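PDB 4EVW: nucleoside-diphosphate-sugar pyrophosphorylase from Vibrio cholerae, which probably catalyses the transfer of a nucleotidyl group from a nucleoside triphosphate to a sugar phosphate, with release of pyrophosphate. Local coordinates for residues P5-S10 and A88-L93; P21-E26 and Y57-F62; F51-V56 and I77-T82; S108-N113 and L174-R179; D115-N120 and I230-P235. The protein carries 1 engineered substitution. All blocks are in the same frame, centred on the assembly; numbering follows the deposited sequence.

In the fold
Contacts 1, 3 and 4 share the central sheet: contact 3 pairs two parallel strands, contact 4 brings in an antiparallel one, and between them contact 1 sets helix 87-100 against the loop that leaves strand 2-5. Contacts 1 and 3 lie close, centres about 8 Å apart, and M6 N to I52 O at 2.8 Å is a probable hydrogen bond between them. Contact 2 adds helix 59-70, its centre about 11 Å from that of contact 3. Contact 5 is about 16 Å from contact 2, centre to centre, yet K22 and D115 form a long, weak ion pair. Judged from relatives, residues 5-10, K22 and D115 probably border the active site.

Contact 1 of 5, residues P5-S10 and A88-L93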
# COMPACT_ATOMS: atom_id res chain seq x y z
N PRO A 5 4.54 2.50 -2.27
CA PRO A 5 5.68 1.68 -2.65
C PRO A 5 5.50 1.21 -4.09
O PRO A 5 4.52 0.62 -4.39
CB PRO A 5 5.62 0.54 -1.67
CG PRO A 5 4.22 0.49 -1.22
CD PRO A 5 3.58 1.78 -1.44
N MSE A 6 6.41 1.52 -4.97
CA MSE A 6 6.27 1.12 -6.34
C MSE A 6 7.61 0.80 -6.94
O MSE A 6 7.88 1.22 -7.99
CB MSE A 6 5.56 2.18 -7.16
CG MSE A 6 5.88 3.59 -6.79
SE MSE A 6 5.01 5.01 -7.86
CE MSE A 6 5.53 4.52 -9.62
N ALA A 7 8.40 0.03 -6.22
CA ALA A 7 9.73 -0.30 -6.61
C ALA A 7 9.80 -1.70 -7.16
O ALA A 7 10.82 -2.12 -7.59
CB ALA A 7 10.64 -0.17 -5.47
N GLY A 8 8.71 -2.40 -7.15
CA GLY A 8 8.68 -3.76 -7.66
C GLY A 8 8.99 -3.89 -9.14
O GLY A 8 9.58 -3.00 -9.75
N MSE A 9 8.57 -5.01 -9.71
CA MSE A 9 8.81 -5.29 -11.12
C MSE A 9 7.51 -5.78 -11.75
O MSE A 9 6.75 -6.52 -11.14
CB MSE A 9 9.91 -6.34 -11.24
CG MSE A 9 10.36 -6.64 -12.66
SE MSE A 9 12.00 -7.66 -12.68
CE MSE A 9 13.27 -6.20 -12.69
N SER A 10 7.26 -5.35 -12.99
CA SER A 10 6.05 -5.71 -13.72
C SER A 10 6.23 -6.99 -14.53
O SER A 10 5.88 -7.04 -15.71
CB SER A 10 5.68 -4.56 -14.66
OG SER A 10 5.78 -3.31 -14.00
N ALA A 88 6.83 -4.18 2.28
CA ALA A 88 7.19 -3.76 3.62
C ALA A 88 8.62 -3.24 3.65
O ALA A 88 8.91 -2.26 4.33
CB ALA A 88 7.02 -4.92 4.62
N GLU A 89 9.53 -3.90 2.93
CA GLU A 89 10.90 -3.43 2.92
C GLU A 89 10.98 -2.13 2.11
O GLU A 89 11.71 -1.21 2.48
CB GLU A 89 11.86 -4.48 2.32
CG GLU A 89 13.31 -4.00 2.32
CD GLU A 89 14.31 -5.05 1.88
OE1 GLU A 89 13.99 -5.87 0.99
OE2 GLU A 89 15.44 -5.03 2.41
N THR A 90 10.24 -2.07 1.01
CA THR A 90 10.24 -0.87 0.18
C THR A 90 9.85 0.34 1.03
O THR A 90 10.51 1.38 0.98
CB THR A 90 9.25 -1.02 -0.99
OG1 THR A 90 9.65 -2.13 -1.79
CG2 THR A 90 9.23 0.25 -1.84
N VAL A 91 8.78 0.20 1.80
CA VAL A 91 8.32 1.28 2.66
C VAL A 91 9.40 1.68 3.67
O VAL A 91 9.70 2.86 3.84
CB VAL A 91 7.03 0.88 3.40
CG1 VAL A 91 6.72 1.88 4.51
CG2 VAL A 91 5.86 0.82 2.39
N THR A 92 9.99 0.69 4.35
CA THR A 92 11.04 1.00 5.33
C THR A 92 12.23 1.72 4.69
O THR A 92 12.72 2.71 5.23
CB THR A 92 11.53 -0.30 6.03
OG1 THR A 92 10.45 -0.85 6.80
CG2 THR A 92 12.71 0.00 6.95
N LEU A 93 12.69 1.24 3.54
CA LEU A 93 13.82 1.87 2.87
C LEU A 93 13.44 3.27 2.37
O LEU A 93 14.27 4.18 2.35
CB LEU A 93 14.31 1.00 1.71
CG LEU A 93 14.96 -0.32 2.13
CD1 LEU A 93 15.42 -1.09 0.89
CD2 LEU A 93 16.14 -0.03 3.05
O HOH W 1 7.37 -2.19 -3.89
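T90 and V91, neighbours on helix 87-100, cover P5 and A7, where the first strand of the α/β nucleotidyltransferase fold runs out into the loop before helix 11-15. In this family that loop carries the glycine-containing signature associated with nucleotide binding, so the helix probably backs one wall of the substrate site. T90 does most of the work. Its CG2, turned anti to the backbone N, reaches the proline ring with a CG2 to P5 CB distance of 3.6 Å and also meets the methyl of A7, CG2 to CB 3.9 Å. That rotation puts OG1 beside the backbone N, where it hydrogen-bonds T84 OG1 and G86 O. Next to the methyl contacts a water bridges the two segments, lying 3.1 Å from T90 OG1 and taking a weak bond from A7 N at 3.4 Å. One residue on, V91 lies alongside P5, both side chains pointing the same way, with V91 CG2 to P5 CG at 4.0 Å. The same valine also rests on V111 of the next strand and on Y183, which joins this corner to helix 180-191. T92 then turns back into its own helix: A88 O receives T92 N and T92 OG1 from opposite faces of its carbonyl plane, the latter at 3.2 Å, and is also bonded by Y183 OH.

Contact 2 of 5, residues P21-E26 and Y57-F62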
# COMPACT_ATOMS: atom_id res chain seq x y z
N PRO A 21 6.84 -0.20 -17.64
CA PRO A 21 6.38 -0.71 -16.35
C PRO A 21 4.87 -0.44 -16.26
O PRO A 21 4.37 0.55 -16.80
CB PRO A 21 7.21 0.08 -15.33
CG PRO A 21 7.75 1.25 -16.11
CD PRO A 21 7.99 0.70 -17.48
N LYS A 22 4.16 -1.33 -15.58
CA LYS A 22 2.71 -1.24 -15.47
C LYS A 22 2.13 0.12 -15.09
O LYS A 22 1.11 0.53 -15.65
CB LYS A 22 2.23 -2.33 -14.51
CG LYS A 22 1.18 -1.93 -13.50
CD LYS A 22 0.96 -3.05 -12.49
CE LYS A 22 2.28 -3.48 -11.85
NZ LYS A 22 2.93 -2.37 -11.10
N TYR A 23 2.76 0.84 -14.17
CA TYR A 23 2.22 2.14 -13.77
C TYR A 23 2.26 3.21 -14.86
O TYR A 23 1.63 4.26 -14.73
CB TYR A 23 2.90 2.64 -12.49
CG TYR A 23 4.40 2.51 -12.45
CD1 TYR A 23 5.01 1.47 -11.74
CD2 TYR A 23 5.21 3.42 -13.13
CE1 TYR A 23 6.40 1.35 -11.71
CE2 TYR A 23 6.60 3.30 -13.10
CZ TYR A 23 7.18 2.26 -12.39
OH TYR A 23 8.56 2.14 -12.36
N MSE A 24 3.00 2.94 -15.94
CA MSE A 24 3.08 3.89 -17.05
C MSE A 24 2.10 3.53 -18.16
O MSE A 24 1.96 4.28 -19.14
CB MSE A 24 4.50 3.94 -17.63
CG MSE A 24 5.53 4.53 -16.69
SE MSE A 24 7.26 4.78 -17.55
CE MSE A 24 8.27 5.41 -16.03
N LEU A 25 1.42 2.39 -18.03
CA LEU A 25 0.45 2.00 -19.05
C LEU A 25 -0.71 2.97 -19.00
O LEU A 25 -1.00 3.55 -17.94
CB LEU A 25 -0.02 0.56 -18.81
CG LEU A 25 1.12 -0.47 -18.92
CD1 LEU A 25 0.57 -1.88 -18.81
CD2 LEU A 25 1.85 -0.27 -20.25
N GLU A 26 -1.37 3.17 -20.13
CA GLU A 26 -2.48 4.12 -20.21
C GLU A 26 -3.85 3.46 -20.34
O GLU A 26 -3.98 2.35 -20.86
CB GLU A 26 -2.25 5.09 -21.37
CG GLU A 26 -0.99 5.94 -21.23
CD GLU A 26 -0.72 6.83 -22.43
OE1 GLU A 26 -1.64 7.58 -22.83
OE2 GLU A 26 0.41 6.80 -22.96
N TYR A 57 13.60 2.81 -15.85
CA TYR A 57 12.66 3.46 -16.76
C TYR A 57 12.42 4.94 -16.52
O TYR A 57 11.36 5.46 -16.88
CB TYR A 57 11.31 2.75 -16.71
CG TYR A 57 11.39 1.32 -17.12
CD1 TYR A 57 11.43 0.96 -18.47
CD2 TYR A 57 11.45 0.31 -16.17
CE1 TYR A 57 11.53 -0.37 -18.86
CE2 TYR A 57 11.55 -1.02 -16.54
CZ TYR A 57 11.59 -1.35 -17.89
OH TYR A 57 11.68 -2.67 -18.26
N ASP A 58 13.39 5.62 -15.92
CA ASP A 58 13.28 7.04 -15.65
C ASP A 58 12.01 7.34 -14.85
O ASP A 58 11.33 8.35 -15.05
CB ASP A 58 13.29 7.81 -16.97
CG ASP A 58 14.58 7.58 -17.76
OD1 ASP A 58 15.66 7.89 -17.21
OD2 ASP A 58 14.52 7.09 -18.90
N THR A 59 11.71 6.44 -13.92
CA THR A 59 10.52 6.55 -13.09
C THR A 59 10.47 7.77 -12.17
O THR A 59 9.40 8.37 -12.01
CB THR A 59 10.32 5.27 -12.25
OG1 THR A 59 10.18 4.15 -13.13
CG2 THR A 59 9.07 5.37 -11.39
N ALA A 60 11.59 8.15 -11.57
CA ALA A 60 11.60 9.32 -10.69
C ALA A 60 11.10 10.55 -11.44
O ALA A 60 10.29 11.33 -10.92
CB ALA A 60 13.00 9.56 -10.13
N VAL A 61 11.59 10.73 -12.67
CA VAL A 61 11.17 11.86 -13.48
C VAL A 61 9.68 11.76 -13.83
O VAL A 61 8.95 12.75 -13.74
CB VAL A 61 12.00 11.94 -14.79
CG1 VAL A 61 11.37 12.93 -15.76
CG2 VAL A 61 13.43 12.37 -14.46
N PHE A 62 9.24 10.56 -14.21
CA PHE A 62 7.83 10.33 -14.54
C PHE A 62 6.92 10.70 -13.36
O PHE A 62 5.94 11.44 -13.53
CB PHE A 62 7.63 8.85 -14.92
CG PHE A 62 6.18 8.43 -15.01
CD1 PHE A 62 5.46 8.59 -16.19
CD2 PHE A 62 5.55 7.84 -13.92
CE1 PHE A 62 4.13 8.17 -16.27
CE2 PHE A 62 4.23 7.42 -13.99
CZ PHE A 62 3.51 7.58 -15.17
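M24 and F62 make the close-fitting half of this contact. The selenomethionine CG sits almost squarely above the centre of the F62 ring, 3.9 Å from the centroid and 9° off the normal, a CH-π contact. From there the chain runs on fully extended, in the direction opposite to the phenylalanine. SE hangs farther over the same face, 4.7 Å from the F62 centroid, a long Met-aromatic contact, and CE ends against the turn before helix 59-70, 3.2 Å from Y57 O and 3.7 Å from F62 CB. Beside it Y23 crosses T59 at about a right angle. Y23 CG lies between its backbone N and carbonyl carbon (chi1 45°), which brings the phenol in with T59 OG1 at the ring edge, 2.7 Å from Y23 OH; T59 OG1 is also hydrogen-bonded to V56 O. Residues 22-24 form a 3-10 turn directly after P21, and the P21-K22 pair is consistent with the proline-lysine that closes the N-terminal signature motif of sugar nucleotidyltransferases. On the solvent side a single proline-tyrosine CH-π contact, close in itself, does the joining. There Y57, the exposed partner, lays one ring face over P21, whose CD stands 3.6 Å from the Y57 centroid, offset toward the rim. P21 also packs on Y23, its CB 3.7 Å above the plane of the Y23 ring.

Contact 3 of 5, residues F51-V56 and I77-T82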
# COMPACT_ATOMS: atom_id res chain seq x y z
N PHE A 51 6.53 8.83 -2.73
CA PHE A 51 6.55 7.84 -3.80
C PHE A 51 7.90 7.14 -3.70
O PHE A 51 8.94 7.79 -3.75
CB PHE A 51 6.39 8.54 -5.15
CG PHE A 51 5.09 9.29 -5.30
CD1 PHE A 51 3.90 8.61 -5.52
CD2 PHE A 51 5.06 10.68 -5.18
CE1 PHE A 51 2.68 9.30 -5.62
CE2 PHE A 51 3.85 11.38 -5.29
CZ PHE A 51 2.67 10.69 -5.51
N ILE A 52 7.87 5.82 -3.55
CA ILE A 52 9.11 5.06 -3.44
C ILE A 52 9.27 4.28 -4.72
O ILE A 52 8.54 3.32 -4.99
CB ILE A 52 9.08 4.11 -2.24
CG1 ILE A 52 8.66 4.89 -0.98
CG2 ILE A 52 10.46 3.51 -2.02
CD1 ILE A 52 8.36 4.02 0.23
N VAL A 53 10.24 4.70 -5.52
CA VAL A 53 10.46 4.10 -6.82
C VAL A 53 11.83 3.49 -6.95
O VAL A 53 12.69 3.62 -6.08
CB VAL A 53 10.35 5.15 -7.93
CG1 VAL A 53 9.03 5.88 -7.83
CG2 VAL A 53 11.51 6.14 -7.80
N ARG A 54 12.03 2.85 -8.09
CA ARG A 54 13.30 2.24 -8.39
C ARG A 54 13.99 3.02 -9.49
O ARG A 54 13.34 3.71 -10.27
CB ARG A 54 13.10 0.82 -8.82
CG ARG A 54 14.21 0.01 -8.34
CD ARG A 54 13.79 -1.39 -8.20
NE ARG A 54 14.86 -2.20 -8.72
CZ ARG A 54 14.81 -2.83 -9.88
NH1 ARG A 54 13.72 -2.76 -10.64
NH2 ARG A 54 15.87 -3.50 -10.31
N ASN A 55 15.31 2.89 -9.55
CA ASN A 55 16.09 3.60 -10.56
C ASN A 55 16.02 2.95 -11.94
O ASN A 55 17.04 2.67 -12.55
CB ASN A 55 17.55 3.70 -10.11
CG ASN A 55 18.22 2.35 -9.97
OD1 ASN A 55 17.55 1.32 -9.85
ND2 ASN A 55 19.55 2.35 -9.97
N VAL A 56 14.80 2.72 -12.42
CA VAL A 56 14.60 2.14 -13.75
C VAL A 56 13.53 2.90 -14.52
O VAL A 56 12.67 3.57 -13.93
CB VAL A 56 14.18 0.65 -13.67
CG1 VAL A 56 15.35 -0.21 -13.22
CG2 VAL A 56 13.01 0.49 -12.71
N ILE A 77 10.12 11.95 -3.23
CA ILE A 77 10.41 10.78 -4.03
C ILE A 77 11.66 10.14 -3.45
O ILE A 77 12.68 10.80 -3.27
CB ILE A 77 10.65 11.14 -5.50
CG1 ILE A 77 9.36 11.71 -6.10
CG2 ILE A 77 11.11 9.91 -6.28
CD1 ILE A 77 9.51 12.17 -7.54
N ALA A 78 11.56 8.86 -3.14
CA ALA A 78 12.68 8.12 -2.60
C ALA A 78 13.03 7.12 -3.69
O ALA A 78 12.21 6.27 -4.04
CB ALA A 78 12.28 7.40 -1.31
N GLU A 79 14.23 7.23 -4.24
CA GLU A 79 14.63 6.33 -5.30
C GLU A 79 15.53 5.23 -4.77
O GLU A 79 16.59 5.50 -4.21
CB GLU A 79 15.34 7.12 -6.40
CG GLU A 79 15.68 6.29 -7.63
CD GLU A 79 16.42 7.10 -8.68
OE1 GLU A 79 15.93 7.19 -9.82
OE2 GLU A 79 17.51 7.64 -8.36
N LEU A 80 15.08 3.98 -4.92
CA LEU A 80 15.84 2.83 -4.45
C LEU A 80 16.68 2.29 -5.60
O LEU A 80 16.26 2.34 -6.75
CB LEU A 80 14.88 1.76 -3.92
CG LEU A 80 13.93 2.26 -2.82
CD1 LEU A 80 13.18 1.09 -2.20
CD2 LEU A 80 14.72 3.00 -1.74
N HIS A 81 17.86 1.76 -5.30
CA HIS A 81 18.73 1.26 -6.36
C HIS A 81 18.84 -0.26 -6.47
O HIS A 81 19.49 -0.77 -7.38
CB HIS A 81 20.11 1.90 -6.20
CG HIS A 81 20.09 3.39 -6.31
ND1 HIS A 81 20.05 4.06 -7.52
CD2 HIS A 81 20.05 4.36 -5.35
CE1 HIS A 81 19.99 5.36 -7.31
NE2 HIS A 81 19.98 5.57 -6.00
N THR A 82 18.20 -0.97 -5.55
CA THR A 82 18.20 -2.43 -5.59
C THR A 82 16.75 -2.89 -5.46
O THR A 82 15.91 -2.14 -4.97
CB THR A 82 19.00 -3.08 -4.43
OG1 THR A 82 18.24 -3.00 -3.22
CG2 THR A 82 20.34 -2.40 -4.24
O HOH W 2 13.90 6.23 -11.20
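The β-α-β unit of strand 49-54, helix 59-70 and strand 75-80 closes here, where F51 to R54 pair in parallel with I77 to L80. The short segments run 26° apart, and four backbone hydrogen bonds join them, from A78 N to F51 O through to N55 N to L80 O. The shortest and straightest is L80 N to V53 O, 2.7 Å with 177° at the hydrogen; the last, from N55 N, bends to 137° as the strand ends in an inverse gamma turn centred on N55. On the face shared by I52 and L80, the CG2 branch of I52 meets L80 CD1 at 3.6 Å, the two side chains crossing obliquely, and T90 of helix 87-100 packs on both. The other face carries V53, whose CG2 touches I77 CG2 at 4.1 Å, and helix 59-70 packs on this face, through T59 against V53. Past the strands, N55 ND2 comes to the edge of the H81 ring, amide and ring planes at right angles, but the angle is too poor for a bond. R54 NE is buried near T82 with no partner in the model. A water bridges the two segments, donating to R54 O at 2.7 Å and to E79 OE1 at 2.6 Å.

Contact 4 of 5, residues S108-N113 and L174-R179; sequences SITVFN and LYHFNR
Strands 109-111 and 174-177 run antiparallel, 166° apart, and I109 with F177 and V111 with Y175 form hydrogen-bonded pairs of two bonds each, the shortest being V111 N to Y175 O at 2.8 Å. Between them T110 and H176 face each other as the non-hydrogen-bonded pair, and here the side chains supply the polar link instead. T110 OG1 meets H176 ND1 at 2.7 Å, at the edge of the imidazole and near its plane; either could donate. With CG anti to the backbone N (chi1 -177°), the H176 ring swings toward strand 109-111, ND1 edge first, and S108 CB is 3.8 Å from H176 CE1. In the nucleotidyltransferase fold this is the place where a reversed strand enters a largely parallel sheet, with 132-138 antiparallel on its far side; strand 2-5 flanks 109-111 on its other edge and runs parallel to it. The methyl branch of T110 turns the other way, its CG2 4.0 Å from L174 CG. L174 CD1 also touches F112 CD1 at 3.8 Å, and F112 presents an edge-to-face contact to F40. On the opposite face I109 CG1 rests on F177 CB at 4.0 Å, while the F177 ring stacks with Y209 and meets Y183 edge-to-face.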
# COMPACT_ATOMS: atom_id res chain seq x y z
N SER A 108 1.40 9.94 10.85
CA SER A 108 0.81 8.72 10.36
C SER A 108 1.29 8.39 8.95
O SER A 108 1.78 9.26 8.23
CB SER A 108 -0.71 8.85 10.33
OG SER A 108 -1.10 9.78 9.33
N ILE A 109 1.17 7.12 8.58
CA ILE A 109 1.49 6.74 7.22
C ILE A 109 0.38 5.83 6.73
O ILE A 109 -0.10 4.95 7.45
CB ILE A 109 2.86 6.06 7.03
CG1 ILE A 109 2.96 4.81 7.90
CG2 ILE A 109 3.98 7.05 7.33
CD1 ILE A 109 4.19 4.00 7.54
N THR A 110 -0.04 6.09 5.50
CA THR A 110 -1.09 5.33 4.86
C THR A 110 -0.45 4.70 3.64
O THR A 110 -0.18 5.38 2.65
CB THR A 110 -2.22 6.27 4.44
OG1 THR A 110 -2.76 6.90 5.61
CG2 THR A 110 -3.32 5.50 3.73
N VAL A 111 -0.18 3.40 3.72
CA VAL A 111 0.45 2.70 2.61
C VAL A 111 -0.60 2.24 1.62
O VAL A 111 -1.61 1.66 2.00
CB VAL A 111 1.26 1.49 3.10
CG1 VAL A 111 1.98 0.83 1.93
CG2 VAL A 111 2.23 1.93 4.17
N PHE A 112 -0.35 2.48 0.34
CA PHE A 112 -1.29 2.09 -0.69
C PHE A 112 -0.48 1.61 -1.88
O PHE A 112 0.71 1.90 -1.98
CB PHE A 112 -2.11 3.31 -1.08
CG PHE A 112 -3.27 3.01 -1.97
CD1 PHE A 112 -4.30 2.18 -1.54
CD2 PHE A 112 -3.34 3.56 -3.25
CE1 PHE A 112 -5.39 1.91 -2.37
CE2 PHE A 112 -4.42 3.30 -4.08
CZ PHE A 112 -5.45 2.47 -3.64
N ASN A 113 -1.09 0.86 -2.79
CA ASN A 113 -0.32 0.40 -3.93
C ASN A 113 -0.87 0.92 -5.24
O ASN A 113 -2.06 1.21 -5.37
CB ASN A 113 -0.22 -1.13 -3.93
CG ASN A 113 -1.54 -1.79 -4.17
OD1 ASN A 113 -1.94 -1.99 -5.32
ND2 ASN A 113 -2.24 -2.12 -3.10
N LEU A 174 -4.74 -1.10 1.28
CA LEU A 174 -4.55 0.16 1.99
C LEU A 174 -4.32 -0.19 3.45
O LEU A 174 -5.19 -0.76 4.11
CB LEU A 174 -5.77 1.08 1.84
CG LEU A 174 -5.53 2.47 2.42
CD1 LEU A 174 -6.15 3.53 1.52
CD2 LEU A 174 -6.08 2.54 3.84
N TYR A 175 -3.13 0.14 3.94
CA TYR A 175 -2.73 -0.14 5.31
C TYR A 175 -2.37 1.15 6.02
O TYR A 175 -1.40 1.81 5.65
CB TYR A 175 -1.51 -1.06 5.33
CG TYR A 175 -1.69 -2.32 4.53
CD1 TYR A 175 -1.11 -2.46 3.26
CD2 TYR A 175 -2.45 -3.37 5.03
CE1 TYR A 175 -1.28 -3.63 2.53
CE2 TYR A 175 -2.63 -4.54 4.30
CZ TYR A 175 -2.04 -4.67 3.06
OH TYR A 175 -2.21 -5.83 2.34
N HIS A 176 -3.14 1.51 7.04
CA HIS A 176 -2.90 2.74 7.76
C HIS A 176 -2.27 2.49 9.13
O HIS A 176 -2.63 1.54 9.82
CB HIS A 176 -4.23 3.49 7.94
CG HIS A 176 -4.08 4.82 8.62
ND1 HIS A 176 -3.61 5.94 7.98
CD2 HIS A 176 -4.33 5.19 9.90
CE1 HIS A 176 -3.59 6.95 8.83
NE2 HIS A 176 -4.02 6.52 10.00
N PHE A 177 -1.31 3.35 9.48
CA PHE A 177 -0.64 3.30 10.78
C PHE A 177 -0.68 4.72 11.33
O PHE A 177 -0.27 5.67 10.66
CB PHE A 177 0.82 2.86 10.63
CG PHE A 177 0.98 1.50 10.02
CD1 PHE A 177 0.88 1.33 8.65
CD2 PHE A 177 1.23 0.39 10.81
CE1 PHE A 177 1.01 0.07 8.07
CE2 PHE A 177 1.36 -0.88 10.25
CZ PHE A 177 1.26 -1.04 8.87
N ASN A 178 -1.17 4.87 12.56
CA ASN A 178 -1.27 6.20 13.17
C ASN A 178 0.10 6.85 13.41
O ASN A 178 0.22 8.07 13.39
CB ASN A 178 -2.05 6.12 14.48
CG ASN A 178 -2.39 7.49 15.03
OD1 ASN A 178 -2.93 8.34 14.31
ND2 ASN A 178 -2.09 7.72 16.31
N ARG A 179 1.12 6.03 13.65
CA ARG A 179 2.48 6.54 13.89
C ARG A 179 3.53 5.82 13.05
O ARG A 179 3.59 4.60 13.05
CB ARG A 179 2.85 6.41 15.37
CG ARG A 179 2.00 7.27 16.30
CD ARG A 179 2.53 7.24 17.73
NE ARG A 179 1.93 8.29 18.54
CZ ARG A 179 2.58 9.35 19.01
NH1 ARG A 179 3.87 9.51 18.74
NH2 ARG A 179 1.94 10.27 19.72

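Contact 5 of 5, residues D115-N120 and I230-P235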
# COMPACT_ATOMS: atom_id res chain seq x y z
N ASP A 115 -1.43 -0.57 -7.88
CA ASP A 115 -2.25 -1.56 -8.60
C ASP A 115 -3.73 -1.44 -8.23
O ASP A 115 -4.56 -2.19 -8.76
CB ASP A 115 -1.85 -3.00 -8.25
CG ASP A 115 -0.39 -3.27 -8.48
OD1 ASP A 115 0.14 -2.87 -9.53
OD2 ASP A 115 0.23 -3.92 -7.60
N THR A 116 -4.05 -0.52 -7.34
CA THR A 116 -5.41 -0.39 -6.86
C THR A 116 -5.98 1.01 -7.03
O THR A 116 -5.26 1.99 -6.89
CB THR A 116 -5.46 -0.75 -5.36
OG1 THR A 116 -4.78 -1.99 -5.15
CG2 THR A 116 -6.89 -0.87 -4.88
N PHE A 117 -7.27 1.09 -7.35
CA PHE A 117 -7.94 2.39 -7.46
C PHE A 117 -9.06 2.41 -6.45
O PHE A 117 -9.87 1.47 -6.35
CB PHE A 117 -8.55 2.65 -8.84
CG PHE A 117 -7.67 2.27 -9.98
CD1 PHE A 117 -6.28 2.37 -9.88
CD2 PHE A 117 -8.23 1.81 -11.17
CE1 PHE A 117 -5.47 2.00 -10.94
CE2 PHE A 117 -7.43 1.44 -12.24
CZ PHE A 117 -6.04 1.53 -12.13
N ARG A 118 -9.12 3.50 -5.69
CA ARG A 118 -10.14 3.69 -4.67
C ARG A 118 -10.73 5.06 -4.93
O ARG A 118 -10.38 6.04 -4.26
CB ARG A 118 -9.49 3.64 -3.28
CG ARG A 118 -9.18 2.22 -2.82
CD ARG A 118 -10.44 1.56 -2.26
NE ARG A 118 -10.83 2.18 -1.00
CZ ARG A 118 -11.83 3.05 -0.86
NH1 ARG A 118 -12.57 3.40 -1.92
NH2 ARG A 118 -12.09 3.59 0.32
N PRO A 119 -11.64 5.16 -5.91
CA PRO A 119 -12.24 6.46 -6.22
C PRO A 119 -12.83 7.21 -5.02
O PRO A 119 -13.50 6.62 -4.17
CB PRO A 119 -13.32 6.12 -7.24
CG PRO A 119 -12.90 4.81 -7.81
CD PRO A 119 -12.32 4.07 -6.63
N ASN A 120 -12.60 8.52 -4.98
CA ASN A 120 -13.15 9.38 -3.93
C ASN A 120 -12.83 8.93 -2.51
O ASN A 120 -13.67 8.99 -1.62
CB ASN A 120 -14.67 9.47 -4.11
CG ASN A 120 -15.08 9.79 -5.54
OD1 ASN A 120 -14.50 10.67 -6.18
ND2 ASN A 120 -16.09 9.08 -6.05
N ILE A 230 -11.16 -0.95 -7.34
CA ILE A 230 -10.90 -1.53 -8.65
C ILE A 230 -9.47 -2.03 -8.64
O ILE A 230 -8.55 -1.27 -8.34
CB ILE A 230 -11.07 -0.50 -9.78
CG1 ILE A 230 -12.52 -0.02 -9.83
CG2 ILE A 230 -10.65 -1.11 -11.12
CD1 ILE A 230 -12.71 1.32 -10.51
N PHE A 231 -9.28 -3.30 -8.95
CA PHE A 231 -7.94 -3.87 -8.98
C PHE A 231 -7.44 -3.93 -10.41
O PHE A 231 -8.18 -4.33 -11.32
CB PHE A 231 -7.94 -5.27 -8.36
CG PHE A 231 -8.35 -5.29 -6.92
CD1 PHE A 231 -7.52 -4.76 -5.94
CD2 PHE A 231 -9.57 -5.83 -6.54
CE1 PHE A 231 -7.90 -4.77 -4.60
CE2 PHE A 231 -9.96 -5.85 -5.20
CZ PHE A 231 -9.12 -5.31 -4.23
N CYS A 232 -6.19 -3.53 -10.61
CA CYS A 232 -5.59 -3.50 -11.93
C CYS A 232 -4.13 -3.92 -11.77
O CYS A 232 -3.22 -3.23 -12.22
CB CYS A 232 -5.69 -2.08 -12.48
SG CYS A 232 -5.59 -1.95 -14.27
N GLY A 233 -3.93 -5.06 -11.12
CA GLY A 233 -2.58 -5.54 -10.85
C GLY A 233 -2.02 -6.66 -11.70
O GLY A 233 -0.84 -6.98 -11.59
N VAL A 234 -2.87 -7.28 -12.52
CA VAL A 234 -2.42 -8.35 -13.41
C VAL A 234 -2.93 -7.99 -14.81
O VAL A 234 -3.90 -7.25 -14.95
CB VAL A 234 -2.94 -9.74 -12.97
CG1 VAL A 234 -2.41 -10.07 -11.58
CG2 VAL A 234 -4.46 -9.78 -12.99
N PRO A 235 -2.26 -8.49 -15.86
CA PRO A 235 -2.67 -8.19 -17.24
C PRO A 235 -4.16 -8.32 -17.55
O PRO A 235 -4.74 -7.44 -18.18
CB PRO A 235 -1.82 -9.16 -18.06
CG PRO A 235 -0.56 -9.24 -17.27
CD PRO A 235 -1.07 -9.36 -15.84
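D115 and C232 hold together beyond the ends of their strands: C232 N donates to D115 O at 2.8 Å, extending a two-stranded antiparallel sheet in which T116-F117 pairs with I230-F231. This small sheet, separate from the main one, ties the chain just after the central strand 109-111 to the C-terminal end. In relatives an aspartate after that strand commonly holds the catalytic metal; D115 is consistent with that place, and K22 NZ makes a long, weak ion pair with D115 OD1. F117 and I230 form the hydrogen-bonded pair, F117 N to I230 O and I230 N to F117 O both 2.9 Å. Next to them T116 and F231 point the same way, T116 OG1 at the edge of the phenyl ring, 4.0 Å from F231 CD1; T116 OG1 is hydrogen-bonded to N113 OD1. On the opposite face the F117 ring, placed by CG anti to the carbonyl carbon (chi1 -44°), spans both I230 and C232, with CD2 3.8 Å from I230 CG2. F241 of helix 235-243 and H35 meet this ring too. At its far end F117 CZ touches C232 CB at 3.6 Å, and C232 SG makes an oblique Cys sulfur-aromatic contact, 5.2 Å from the F117 centroid and 61° off the normal.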